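Local coordinates for protein N-deoxyribosyltransferase (Bacillus psychrosaccharolyticus, PDB 6EVS) that catalyses the transfer of 2-deoxyribose between nucleobases, the reaction by which nucleosides and their modified analogues can be made, at residues L6-F11 with K17-A22; G71-N76 with T80-E85; W84-S89 with V96-P101; L114-E119 with E125-A130. All blocks are in the same frame, centred on the assembly; numbering follows the deposited sequence.

Contact 1 of 4, residues L6-F11 with K17-A22; sequences LASPFF and KHVSKA
Val19, on helix 13-28, pushes its CG2 methyl into the bend where the chain leaves strand 3-7, 3.2 Å from Ser8 OG and 3.3 Å from Pro9 O. Its first torsion (chi1 166°) turns CG2 to the backbone N side, facing this polar pair, while CG1 is sent the other way to meet Leu6 CD2 at 4.0 Å. Ser8 OG donates to Pro9 O at 2.8 Å, within the carbonyl plane and on a lone pair; the valine CG2 pressed on these two oxygens is the tight spot. One helical turn after Val19, the CB of Ala22 faces both methyls of Leu6, with Leu6 CD1 3.9 Å from it; Ala22 also touches Ile72 of strand 68-72. Beyond Pro9 the packing thins: Phe10 reaches Val19 CG2 with its CB alone, at 4.4 Å, and its partly exposed ring leads off to receive Phe11 CE1 over one face. On the outer side of the helix Ser20 points away and Lys21 NZ bonds to Gln24 OE1. Since the bend satisfies its own hydroxyl and the helix offers methyls, segments 6-11 and 17-22, in the beta-alpha-beta unit 3-7, 13-28, 32-34, are held together by apolar burial.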
loop_
_atom_site.group_PDB
_atom_site.type_symbol
_atom_site.label_atom_id
_atom_site.label_comp_id
_atom_site.label_asym_id
_atom_site.label_seq_id
_atom_site.Cartn_x
_atom_site.Cartn_y
_atom_site.Cartn_z
ATOM N N LEU A 6 -3.829 8.293 19.114
ATOM C CA LEU A 6 -3.553 7.710 20.440
ATOM C C LEU A 6 -4.267 6.366 20.519
ATOM O O LEU A 6 -5.489 6.310 20.708
ATOM C CB LEU A 6 -3.996 8.667 21.535
ATOM C CG LEU A 6 -3.839 8.212 22.980
ATOM C CD1 LEU A 6 -2.386 7.797 23.229
ATOM C CD2 LEU A 6 -4.264 9.348 23.887
ATOM N N ALA A 7 -3.522 5.274 20.333
ATOM C CA ALA A 7 -4.083 3.923 20.389
ATOM C C ALA A 7 -3.984 3.375 21.817
ATOM O O ALA A 7 -2.892 3.043 22.294
ATOM C CB ALA A 7 -3.370 2.981 19.420
ATOM N N SER A 8 -5.134 3.194 22.471
ATOM C CA SER A 8 -5.148 2.667 23.834
ATOM C C SER A 8 -6.563 2.243 24.200
ATOM O O SER A 8 -7.524 2.852 23.717
ATOM C CB SER A 8 -4.659 3.710 24.844
ATOM O OG SER A 8 -4.923 3.262 26.199
ATOM N N PRO A 9 -6.743 1.237 25.053
ATOM C CA PRO A 9 -8.064 1.018 25.644
ATOM C C PRO A 9 -8.425 2.189 26.545
ATOM O O PRO A 9 -7.568 2.974 26.953
ATOM C CB PRO A 9 -7.895 -0.279 26.448
ATOM C CG PRO A 9 -6.428 -0.329 26.790
ATOM C CD PRO A 9 -5.743 0.276 25.556
ATOM N N PHE A 10 -9.723 2.305 26.857
ATOM C CA PHE A 10 -10.202 3.395 27.710
ATOM C C PHE A 10 -11.463 2.950 28.433
ATOM O O PHE A 10 -12.439 3.698 28.540
ATOM C CB PHE A 10 -10.442 4.684 26.917
ATOM C CG PHE A 10 -11.226 4.497 25.643
ATOM C CD1 PHE A 10 -12.601 4.701 25.621
ATOM C CD2 PHE A 10 -10.587 4.138 24.466
ATOM C CE1 PHE A 10 -13.330 4.541 24.455
ATOM C CE2 PHE A 10 -11.300 3.982 23.289
ATOM C CZ PHE A 10 -12.680 4.180 23.281
ATOM N N PHE A 11 -11.442 1.728 28.961
ATOM C CA PHE A 11 -12.659 1.053 29.381
ATOM C C PHE A 11 -12.786 0.902 30.885
ATOM O O PHE A 11 -13.868 0.530 31.351
ATOM C CB PHE A 11 -12.754 -0.329 28.719
ATOM C CG PHE A 11 -12.431 -0.306 27.254
ATOM C CD1 PHE A 11 -12.924 0.710 26.452
ATOM C CD2 PHE A 11 -11.605 -1.261 26.692
ATOM C CE1 PHE A 11 -12.607 0.765 25.095
ATOM C CE2 PHE A 11 -11.297 -1.216 25.339
ATOM C CZ PHE A 11 -11.796 -0.200 24.546
ATOM N N LYS A 17 -6.903 6.657 33.113
ATOM C CA LYS A 17 -5.851 7.482 33.687
ATOM C C LYS A 17 -4.681 7.632 32.716
ATOM O O LYS A 17 -4.220 8.748 32.451
ATOM C CB LYS A 17 -5.384 6.891 35.013
ATOM C CG LYS A 17 -4.021 7.389 35.475
ATOM C CD LYS A 17 -3.658 6.812 36.845
ATOM C CE LYS A 17 -4.849 6.878 37.785
ATOM N NZ LYS A 17 -4.709 5.952 38.954
ATOM N N HIS A 18 -4.206 6.516 32.150
ATOM C CA HIS A 18 -3.054 6.574 31.249
ATOM C C HIS A 18 -3.382 7.345 29.970
ATOM O O HIS A 18 -2.541 8.099 29.464
ATOM C CB HIS A 18 -2.577 5.161 30.910
ATOM C CG HIS A 18 -2.155 4.358 32.105
ATOM N ND1 HIS A 18 -2.588 3.070 32.327
ATOM C CD2 HIS A 18 -1.332 4.661 33.135
ATOM C CE1 HIS A 18 -2.059 2.614 33.449
ATOM N NE2 HIS A 18 -1.295 3.562 33.962
ATOM N N VAL A 19 -4.586 7.159 29.424
ATOM C CA VAL A 19 -4.984 7.903 28.224
ATOM C C VAL A 19 -4.989 9.402 28.502
ATOM O O VAL A 19 -4.510 10.205 27.694
ATOM C CB VAL A 19 -6.363 7.418 27.734
ATOM C CG1 VAL A 19 -6.956 8.404 26.715
ATOM C CG2 VAL A 19 -6.242 6.039 27.123
ATOM N N SER A 20 -5.530 9.795 29.656
ATOM C CA SER A 20 -5.599 11.203 30.043
ATOM C C SER A 20 -4.211 11.827 30.145
ATOM O O SER A 20 -3.992 12.965 29.704
ATOM C CB SER A 20 -6.342 11.314 31.384
ATOM O OG SER A 20 -6.341 12.641 31.870
ATOM N N LYS A 21 -3.265 11.110 30.750
ATOM C CA LYS A 21 -1.909 11.630 30.856
ATOM C C LYS A 21 -1.269 11.738 29.480
ATOM O O LYS A 21 -0.570 12.717 29.193
ATOM C CB LYS A 21 -1.070 10.737 31.775
ATOM C CG LYS A 21 0.395 11.172 31.926
ATOM C CD LYS A 21 0.499 12.603 32.443
ATOM C CE LYS A 21 1.879 12.911 33.001
ATOM N NZ LYS A 21 1.888 14.229 33.706
ATOM N N ALA A 22 -1.507 10.744 28.618
ATOM C CA ALA A 22 -0.971 10.790 27.259
ATOM C C ALA A 22 -1.517 11.990 26.495
ATOM O O ALA A 22 -0.765 12.696 25.810
ATOM C CB ALA A 22 -1.290 9.497 26.508
#

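Contact 2 of 4, residues G71-N76 with T80-E85; sequences GIIGDN and TGTAWE
Ile73 and Thr82 meet in the first half of a beta-alpha-beta unit of the flavodoxin-like fold, where strand 68-72 gives way to helix 80-91. Apolar packing makes the contact, and it is small: Ile73 CD1 lies 3.9 Å from Thr82 CG2, and the two side chains pass alongside, running opposite ways. The second torsion of Ile73 (chi2 -75°) swings CD1 out of the extended path and over to the helix. The same threonine methyl rests 4.0 Å from the backbone atom Ile72 O. With CG2 given to the isoleucines, Thr82 OG1 stands on the backbone N side, and the residue also packs on Ala7 and Pro9 beside the neighbouring strand 3-7. Hydrogen bonds run within or beyond the two segments: Gly71 pairs with Met97 and Phe99 and Ile72 with Ala7 through the backbone, and Ile73 O takes the hydroxyl of Ser100. Subunit packing uses another side of the helix, where Trp84 lies on Gly87 and Thr80 on Ile110 of the second subunit. The first helical turns are closed by their own backbone, with Trp84 N bonded to Thr80 O and Glu85 N to Gly81 O at 2.9 Å.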
loop_
_atom_site.group_PDB
_atom_site.type_symbol
_atom_site.label_atom_id
_atom_site.label_comp_id
_atom_site.label_asym_id
_atom_site.label_seq_id
_atom_site.Cartn_x
_atom_site.Cartn_y
_atom_site.Cartn_z
ATOM N N GLY A 71 0.915 4.343 21.024
ATOM C CA GLY A 71 0.145 3.287 21.658
ATOM C C GLY A 71 0.467 3.195 23.138
ATOM O O GLY A 71 1.567 3.556 23.569
ATOM N N ILE A 72 -0.503 2.719 23.922
ATOM C CA ILE A 72 -0.289 2.422 25.337
ATOM C C ILE A 72 -0.611 0.947 25.555
ATOM O O ILE A 72 -1.741 0.509 25.305
ATOM C CB ILE A 72 -1.144 3.315 26.251
ATOM C CG1 ILE A 72 -0.831 4.791 25.990
ATOM C CG2 ILE A 72 -0.940 2.923 27.743
ATOM C CD1 ILE A 72 -1.775 5.752 26.695
ATOM N N ILE A 73 0.391 0.173 25.953
ATOM C CA ILE A 73 0.222 -1.253 26.181
ATOM C C ILE A 73 0.674 -1.523 27.601
ATOM O O ILE A 73 1.818 -1.212 27.957
ATOM C CB ILE A 73 1.016 -2.100 25.171
ATOM C CG1 ILE A 73 0.382 -2.027 23.777
ATOM C CG2 ILE A 73 1.110 -3.548 25.647
ATOM C CD1 ILE A 73 -0.872 -2.832 23.616
ATOM N N GLY A 74 -0.225 -2.061 28.413
ATOM C CA GLY A 74 0.072 -2.332 29.806
ATOM C C GLY A 74 -0.352 -3.735 30.196
ATOM O O GLY A 74 -0.211 -4.696 29.435
ATOM N N ASP A 75 -0.881 -3.832 31.410
ATOM C CA ASP A 75 -1.269 -5.078 32.069
ATOM C C ASP A 75 -2.747 -5.371 31.872
ATOM O O ASP A 75 -3.441 -5.754 32.810
ATOM C CB ASP A 75 -0.943 -4.982 33.553
ATOM C CG ASP A 75 0.184 -5.884 33.960
ATOM O OD1 ASP A 75 0.608 -6.688 33.109
ATOM O OD2 ASP A 75 0.628 -5.811 35.132
ATOM N N ASN A 76 -3.255 -5.220 30.655
ATOM C CA ASN A 76 -4.654 -4.876 30.479
ATOM C C ASN A 76 -5.537 -6.038 30.076
ATOM O O ASN A 76 -6.766 -5.941 30.243
ATOM C CB ASN A 76 -4.791 -3.789 29.411
ATOM C CG ASN A 76 -4.383 -2.435 29.912
ATOM O OD1 ASN A 76 -4.234 -2.225 31.118
ATOM N ND2 ASN A 76 -4.190 -1.502 28.995
ATOM N N THR A 80 -6.734 -5.725 22.731
ATOM C CA THR A 80 -7.014 -6.348 21.438
ATOM C C THR A 80 -7.151 -5.303 20.330
ATOM O O THR A 80 -6.460 -5.366 19.298
ATOM C CB THR A 80 -8.284 -7.202 21.573
ATOM O OG1 THR A 80 -8.201 -7.953 22.790
ATOM C CG2 THR A 80 -8.407 -8.176 20.437
ATOM N N GLY A 81 -8.032 -4.321 20.525
ATOM C CA GLY A 81 -8.200 -3.297 19.503
ATOM C C GLY A 81 -6.956 -2.446 19.346
ATOM O O GLY A 81 -6.586 -2.076 18.230
ATOM N N THR A 82 -6.286 -2.127 20.463
ATOM C CA THR A 82 -5.038 -1.365 20.366
ATOM C C THR A 82 -4.003 -2.132 19.557
ATOM O O THR A 82 -3.385 -1.580 18.635
ATOM C CB THR A 82 -4.495 -1.044 21.764
ATOM O OG1 THR A 82 -5.402 -0.153 22.426
ATOM C CG2 THR A 82 -3.110 -0.377 21.664
ATOM N N ALA A 83 -3.831 -3.421 19.860
ATOM C CA ALA A 83 -2.873 -4.233 19.110
ATOM C C ALA A 83 -3.215 -4.262 17.619
ATOM O O ALA A 83 -2.324 -4.152 16.764
ATOM C CB ALA A 83 -2.841 -5.654 19.685
ATOM N N TRP A 84 -4.510 -4.384 17.298
ATOM C CA TRP A 84 -4.975 -4.310 15.907
ATOM C C TRP A 84 -4.581 -2.982 15.270
ATOM O O TRP A 84 -4.081 -2.936 14.129
ATOM C CB TRP A 84 -6.506 -4.523 15.889
ATOM C CG TRP A 84 -7.143 -4.667 14.516
ATOM C CD1 TRP A 84 -7.529 -5.832 13.906
ATOM C CD2 TRP A 84 -7.460 -3.611 13.599
ATOM N NE1 TRP A 84 -8.046 -5.565 12.653
ATOM C CE2 TRP A 84 -8.031 -4.211 12.445
ATOM C CE3 TRP A 84 -7.335 -2.217 13.641
ATOM C CZ2 TRP A 84 -8.478 -3.461 11.340
ATOM C CZ3 TRP A 84 -7.765 -1.466 12.514
ATOM C CH2 TRP A 84 -8.323 -2.100 11.390
ATOM N N GLU A 85 -4.774 -1.883 15.996
ATOM C CA GLU A 85 -4.441 -0.573 15.441
ATOM C C GLU A 85 -2.942 -0.398 15.243
ATOM O O GLU A 85 -2.533 0.330 14.335
ATOM C CB GLU A 85 -4.990 0.535 16.341
ATOM C CG GLU A 85 -6.518 0.499 16.393
ATOM C CD GLU A 85 -7.101 1.445 17.420
ATOM O OE1 GLU A 85 -6.431 1.773 18.428
ATOM O OE2 GLU A 85 -8.258 1.849 17.214
#

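Contact 3 of 4, residues W84-S89 with V96-P101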
loop_
_atom_site.group_PDB
_atom_site.type_symbol
_atom_site.label_atom_id
_atom_site.label_comp_id
_atom_site.label_asym_id
_atom_site.label_seq_id
_atom_site.Cartn_x
_atom_site.Cartn_y
_atom_site.Cartn_z
ATOM N N TRP A 84 -4.510 -4.384 17.298
ATOM C CA TRP A 84 -4.975 -4.310 15.907
ATOM C C TRP A 84 -4.581 -2.982 15.270
ATOM O O TRP A 84 -4.081 -2.936 14.129
ATOM C CB TRP A 84 -6.506 -4.523 15.889
ATOM C CG TRP A 84 -7.143 -4.667 14.516
ATOM C CD1 TRP A 84 -7.529 -5.832 13.906
ATOM C CD2 TRP A 84 -7.460 -3.611 13.599
ATOM N NE1 TRP A 84 -8.046 -5.565 12.653
ATOM C CE2 TRP A 84 -8.031 -4.211 12.445
ATOM C CE3 TRP A 84 -7.335 -2.217 13.641
ATOM C CZ2 TRP A 84 -8.478 -3.461 11.340
ATOM C CZ3 TRP A 84 -7.765 -1.466 12.514
ATOM C CH2 TRP A 84 -8.323 -2.100 11.390
ATOM N N GLU A 85 -4.774 -1.883 15.996
ATOM C CA GLU A 85 -4.441 -0.573 15.441
ATOM C C GLU A 85 -2.942 -0.398 15.243
ATOM O O GLU A 85 -2.533 0.330 14.335
ATOM C CB GLU A 85 -4.990 0.535 16.341
ATOM C CG GLU A 85 -6.518 0.499 16.393
ATOM C CD GLU A 85 -7.101 1.445 17.420
ATOM O OE1 GLU A 85 -6.431 1.773 18.428
ATOM O OE2 GLU A 85 -8.258 1.849 17.214
ATOM N N LEU A 86 -2.106 -1.017 16.079
ATOM C CA LEU A 86 -0.660 -0.919 15.821
ATOM C C LEU A 86 -0.251 -1.751 14.611
ATOM O O LEU A 86 0.624 -1.340 13.847
ATOM C CB LEU A 86 0.147 -1.348 17.058
ATOM C CG LEU A 86 -0.117 -0.540 18.327
ATOM C CD1 LEU A 86 0.487 -1.271 19.531
ATOM C CD2 LEU A 86 0.468 0.865 18.202
ATOM N N GLY A 87 -0.866 -2.921 14.411
ATOM C CA GLY A 87 -0.577 -3.687 13.205
ATOM C C GLY A 87 -1.007 -2.958 11.936
ATOM O O GLY A 87 -0.258 -2.873 10.959
ATOM N N ALA A 88 -2.229 -2.408 11.934
ATOM C CA ALA A 88 -2.644 -1.581 10.805
ATOM C C ALA A 88 -1.682 -0.415 10.591
ATOM O O ALA A 88 -1.250 -0.148 9.458
ATOM C CB ALA A 88 -4.072 -1.073 11.024
ATOM N N SER A 89 -1.339 0.293 11.671
ATOM C CA SER A 89 -0.434 1.440 11.573
ATOM C C SER A 89 0.870 1.063 10.898
ATOM O O SER A 89 1.375 1.802 10.044
ATOM C CB SER A 89 -0.150 2.023 12.968
ATOM O OG SER A 89 -1.343 2.609 13.493
ATOM N N VAL A 96 5.459 3.884 14.770
ATOM C CA VAL A 96 4.750 3.509 15.989
ATOM C C VAL A 96 5.608 3.856 17.194
ATOM O O VAL A 96 6.754 3.408 17.297
ATOM C CB VAL A 96 4.382 2.015 15.997
ATOM C CG1 VAL A 96 3.936 1.604 17.393
ATOM C CG2 VAL A 96 3.302 1.733 14.986
ATOM N N MET A 97 5.048 4.647 18.108
ATOM C CA MET A 97 5.615 4.857 19.427
ATOM C C MET A 97 4.774 4.121 20.464
ATOM O O MET A 97 3.545 4.075 20.365
ATOM C CB MET A 97 5.703 6.342 19.788
ATOM C CG MET A 97 6.768 7.125 18.967
ATOM S SD MET A 97 6.342 8.862 19.009
ATOM C CE MET A 97 7.344 9.610 20.246
ATOM N N LEU A 98 5.436 3.548 21.460
ATOM C CA LEU A 98 4.744 2.719 22.435
ATOM C C LEU A 98 5.171 3.124 23.835
ATOM O O LEU A 98 6.358 3.355 24.095
ATOM C CB LEU A 98 5.024 1.228 22.185
ATOM C CG LEU A 98 4.110 0.212 22.878
ATOM C CD1 LEU A 98 2.737 0.199 22.229
ATOM C CD2 LEU A 98 4.727 -1.183 22.861
ATOM N N PHE A 99 4.190 3.224 24.726
ATOM C CA PHE A 99 4.408 3.518 26.129
ATOM C C PHE A 99 3.862 2.353 26.944
ATOM O O PHE A 99 2.713 1.945 26.757
ATOM C CB PHE A 99 3.728 4.836 26.538
ATOM C CG PHE A 99 3.949 5.202 27.988
ATOM C CD1 PHE A 99 3.059 4.796 28.957
ATOM C CD2 PHE A 99 5.055 5.947 28.373
ATOM C CE1 PHE A 99 3.269 5.113 30.295
ATOM C CE2 PHE A 99 5.268 6.271 29.711
ATOM C CZ PHE A 99 4.375 5.859 30.665
ATOM N N SER A 100 4.677 1.804 27.834
ATOM C CA SER A 100 4.185 0.701 28.667
ATOM C C SER A 100 4.199 1.123 30.129
ATOM O O SER A 100 5.287 1.342 30.696
ATOM C CB SER A 100 5.014 -0.574 28.457
ATOM O OG SER A 100 4.615 -1.625 29.330
ATOM N N PRO A 101 3.039 1.264 30.773
ATOM C CA PRO A 101 3.027 1.670 32.194
ATOM C C PRO A 101 3.636 0.634 33.129
ATOM O O PRO A 101 3.980 0.978 34.268
ATOM C CB PRO A 101 1.528 1.874 32.495
ATOM C CG PRO A 101 0.860 2.010 31.147
ATOM C CD PRO A 101 1.680 1.172 30.206
#
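Leu86 of helix 80-91 reaches across to Val96 and Leu98 of strand 96-99, and its two methyls divide the strand between them. CB leaves the helix toward the strand. The first torsion (chi1 -59°) places CG on the backbone N side, anti to the carbonyl carbon, and neither CB nor CG comes into close contact with the strand. At CG the chain forks. Leu86 CD2 meets Val96 CG1 at 3.6 Å, the shortest approach between the two segments. Leu86 CD1, which continues the extended line of the side chain, goes on to Leu98 CD1 at 3.8 Å. The leucine crosses both partners at about a right angle, meeting each through one methyl. Leu86 also packs on Thr69 of strand 68-72 and on Trp84 of the second subunit. Helix and strand are the last two elements of the beta-alpha-beta unit 68-72, 80-91, 96-99; as this requires, they run nearly antiparallel, at 154°, with their axes 9.8 Å apart. One turn after Leu86, Ser89 puts its CB 4.0 Å from Val96 CG2, the other branch of the valine. Its hydroxyl turns back along the helix: Ser89 OG donates to Glu85 O at 2.7 Å, tilted 27° from the carbonyl plane, while Ser89 N reaches the same oxygen from the opposite face at 2.9 Å, so that two donors of one residue grip this carbonyl. The serine OG is further bonded to Thr69 OG1 of strand 68-72.

Contact 4 of 4, residues L114-E119 with E125-A130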
loop_
_atom_site.group_PDB
_atom_site.type_symbol
_atom_site.label_atom_id
_atom_site.label_comp_id
_atom_site.label_asym_id
_atom_site.label_seq_id
_atom_site.Cartn_x
_atom_site.Cartn_y
_atom_site.Cartn_z
ATOM N N LEU A 114 7.842 -1.484 16.444
ATOM C CA LEU A 114 7.769 -0.142 16.989
ATOM C C LEU A 114 9.011 0.618 16.572
ATOM O O LEU A 114 10.046 0.026 16.261
ATOM C CB LEU A 114 7.624 -0.165 18.520
ATOM C CG LEU A 114 8.689 -0.736 19.434
ATOM C CD1 LEU A 114 9.785 0.294 19.718
ATOM C CD2 LEU A 114 8.041 -1.224 20.753
ATOM N N HIS A 115 8.892 1.938 16.529
ATOM C CA HIS A 115 10.056 2.763 16.234
ATOM C C HIS A 115 10.666 3.367 17.490
ATOM O O HIS A 115 11.879 3.583 17.538
ATOM C CB HIS A 115 9.678 3.896 15.266
ATOM C CG HIS A 115 10.856 4.710 14.832
ATOM N ND1 HIS A 115 11.840 4.210 14.011
ATOM C CD2 HIS A 115 11.224 5.976 15.138
ATOM C CE1 HIS A 115 12.756 5.144 13.808
ATOM N NE2 HIS A 115 12.405 6.229 14.476
ATOM N N ALA A 116 9.845 3.665 18.498
ATOM C CA ALA A 116 10.344 4.237 19.737
ATOM C C ALA A 116 9.539 3.673 20.902
ATOM O O ALA A 116 8.313 3.542 20.822
ATOM C CB ALA A 116 10.279 5.770 19.713
ATOM N N TYR A 117 10.242 3.308 21.966
ATOM C CA TYR A 117 9.649 2.677 23.133
ATOM C C TYR A 117 9.967 3.514 24.364
ATOM O O TYR A 117 11.125 3.908 24.567
ATOM C CB TYR A 117 10.179 1.248 23.300
ATOM C CG TYR A 117 9.723 0.565 24.577
ATOM C CD1 TYR A 117 10.581 0.437 25.673
ATOM C CD2 TYR A 117 8.433 0.057 24.688
ATOM C CE1 TYR A 117 10.162 -0.189 26.842
ATOM C CE2 TYR A 117 8.001 -0.564 25.856
ATOM C CZ TYR A 117 8.874 -0.687 26.928
ATOM O OH TYR A 117 8.466 -1.305 28.093
ATOM N N PHE A 118 8.944 3.769 25.187
ATOM C CA PHE A 118 9.046 4.625 26.364
ATOM C C PHE A 118 8.474 3.931 27.594
ATOM O O PHE A 118 7.467 3.216 27.507
ATOM C CB PHE A 118 8.298 5.950 26.147
ATOM C CG PHE A 118 8.760 6.705 24.944
ATOM C CD1 PHE A 118 8.116 6.555 23.724
ATOM C CD2 PHE A 118 9.869 7.537 25.027
ATOM C CE1 PHE A 118 8.558 7.249 22.607
ATOM C CE2 PHE A 118 10.316 8.225 23.917
ATOM C CZ PHE A 118 9.668 8.075 22.716
ATOM N N GLU A 119 9.108 4.163 28.741
ATOM C CA GLU A 119 8.544 3.743 30.017
ATOM C C GLU A 119 8.408 4.888 31.010
ATOM O O GLU A 119 7.990 4.651 32.148
ATOM C CB GLU A 119 9.377 2.602 30.628
ATOM C CG GLU A 119 9.230 1.268 29.887
ATOM C CD GLU A 119 9.937 0.135 30.604
ATOM O OE1 GLU A 119 10.360 0.365 31.740
ATOM O OE2 GLU A 119 10.071 -0.974 30.042
ATOM N N GLU A 125 8.712 13.479 26.857
ATOM C CA GLU A 125 8.751 14.935 26.816
ATOM C C GLU A 125 10.032 15.452 26.176
ATOM O O GLU A 125 10.031 16.546 25.601
ATOM C CB GLU A 125 8.576 15.505 28.222
ATOM C CG GLU A 125 7.107 15.583 28.611
ATOM C CD GLU A 125 6.867 15.423 30.096
ATOM O OE1 GLU A 125 5.724 15.080 30.462
ATOM O OE2 GLU A 125 7.805 15.645 30.893
ATOM N N ASN A 126 11.116 14.678 26.243
ATOM C CA ASN A 126 12.389 15.066 25.652
ATOM C C ASN A 126 12.631 14.469 24.267
ATOM O O ASN A 126 13.620 14.832 23.626
ATOM C CB ASN A 126 13.539 14.671 26.581
ATOM C CG ASN A 126 13.523 15.448 27.884
ATOM O OD1 ASN A 126 13.132 16.617 27.920
ATOM N ND2 ASN A 126 13.951 14.801 28.964
ATOM N N TYR A 127 11.761 13.574 23.798
ATOM C CA TYR A 127 11.937 12.945 22.493
ATOM C C TYR A 127 11.873 13.976 21.367
ATOM O O TYR A 127 11.040 14.887 21.385
ATOM C CB TYR A 127 10.855 11.882 22.291
ATOM C CG TYR A 127 11.016 11.045 21.047
ATOM C CD1 TYR A 127 11.951 10.012 20.992
ATOM C CD2 TYR A 127 10.225 11.284 19.921
ATOM C CE1 TYR A 127 12.087 9.234 19.846
ATOM C CE2 TYR A 127 10.351 10.510 18.782
ATOM C CZ TYR A 127 11.284 9.491 18.746
ATOM O OH TYR A 127 11.404 8.729 17.603
ATOM N N ASP A 128 12.750 13.824 20.372
ATOM C CA ASP A 128 12.774 14.725 19.220
ATOM C C ASP A 128 11.807 14.190 18.169
ATOM O O ASP A 128 12.165 13.331 17.360
ATOM C CB ASP A 128 14.187 14.858 18.663
ATOM C CG ASP A 128 14.324 16.025 17.692
ATOM O OD1 ASP A 128 13.306 16.444 17.097
ATOM O OD2 ASP A 128 15.454 16.524 17.524
ATOM N N PHE A 129 10.577 14.712 18.178
ATOM C CA PHE A 129 9.559 14.297 17.219
ATOM C C PHE A 129 9.901 14.734 15.797
ATOM O O PHE A 129 9.460 14.098 14.831
ATOM C CB PHE A 129 8.200 14.884 17.612
ATOM C CG PHE A 129 7.529 14.178 18.745
ATOM C CD1 PHE A 129 7.901 14.437 20.055
ATOM C CD2 PHE A 129 6.512 13.268 18.506
ATOM C CE1 PHE A 129 7.262 13.797 21.113
ATOM C CE2 PHE A 129 5.869 12.633 19.551
ATOM C CZ PHE A 129 6.248 12.892 20.858
ATOM N N ALA A 130 10.660 15.821 15.649
ATOM C CA ALA A 130 10.995 16.326 14.319
ATOM C C ALA A 130 11.869 15.336 13.554
ATOM O O ALA A 130 11.588 15.014 12.393
ATOM C CB ALA A 130 11.695 17.682 14.436
#
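Tyr127 swings its ring out anti to its own nitrogen (chi1 -173°), whereas Phe118 keeps CG on the backbone N side (chi1 -56°), and the two rings meet at a right angle. The edge of Phe118 points at a face of Tyr127 in an offset T-shaped pair, with the ring centroids of Phe118 and Tyr127 5.2 Å apart. Phe118 CZ leads, 3.5 Å from Tyr127 CD1, on the side of the tyrosine ring nearest the backbone, and Phe118 CE2 follows close behind. Farther along the tyrosine, Ala116 CB comes in obliquely, 3.9 Å from Tyr127 CE1. The hydroxyl passes the edge of the His115 ring, where His115 CD2 stands 3.7 Å from Tyr127 OH. Both polar ends are satisfied by the chain's final loop: Tyr127 OH bonds to Pro133 O and His115 NE2 to Leu132 O. On the inner side Met97 of the adjacent strand packs against Ala116, Phe118, Tyr127 and Phe129. An aromatic cluster thus covers the edge of the sheet within this chain, where the segment following helix 121-126 folds over strand 116-118, an outermost strand of the parallel sheet, in a flavodoxin-like alpha/beta fold.

In the fold
All four contacts rest on one parallel sheet of strand order 32-34, 3-7, 68-72, 96-99, 116-118, and each uses a different strand of the last four. Along the chain they follow one another, except that contact 3 begins on helix 80-91 where contact 2 ends, sharing Trp84 and Glu85; their centres are about 7 Å apart. Helix 13-28 of contact 1 covers the opposite face of the sheet from helix 80-91. Contact 4, about 17 Å centre to centre from contacts 1 and 2, closes the far edge. Backbone bonds between neighbouring strands connect the contacts in turn: Ala7 with Ile72, Gly71 with Met97, Val96 with His115. Contacts 2 and 3 also face the second subunit, and contact 4 touches a third, so core and hexamer interface meet at helix 80-91.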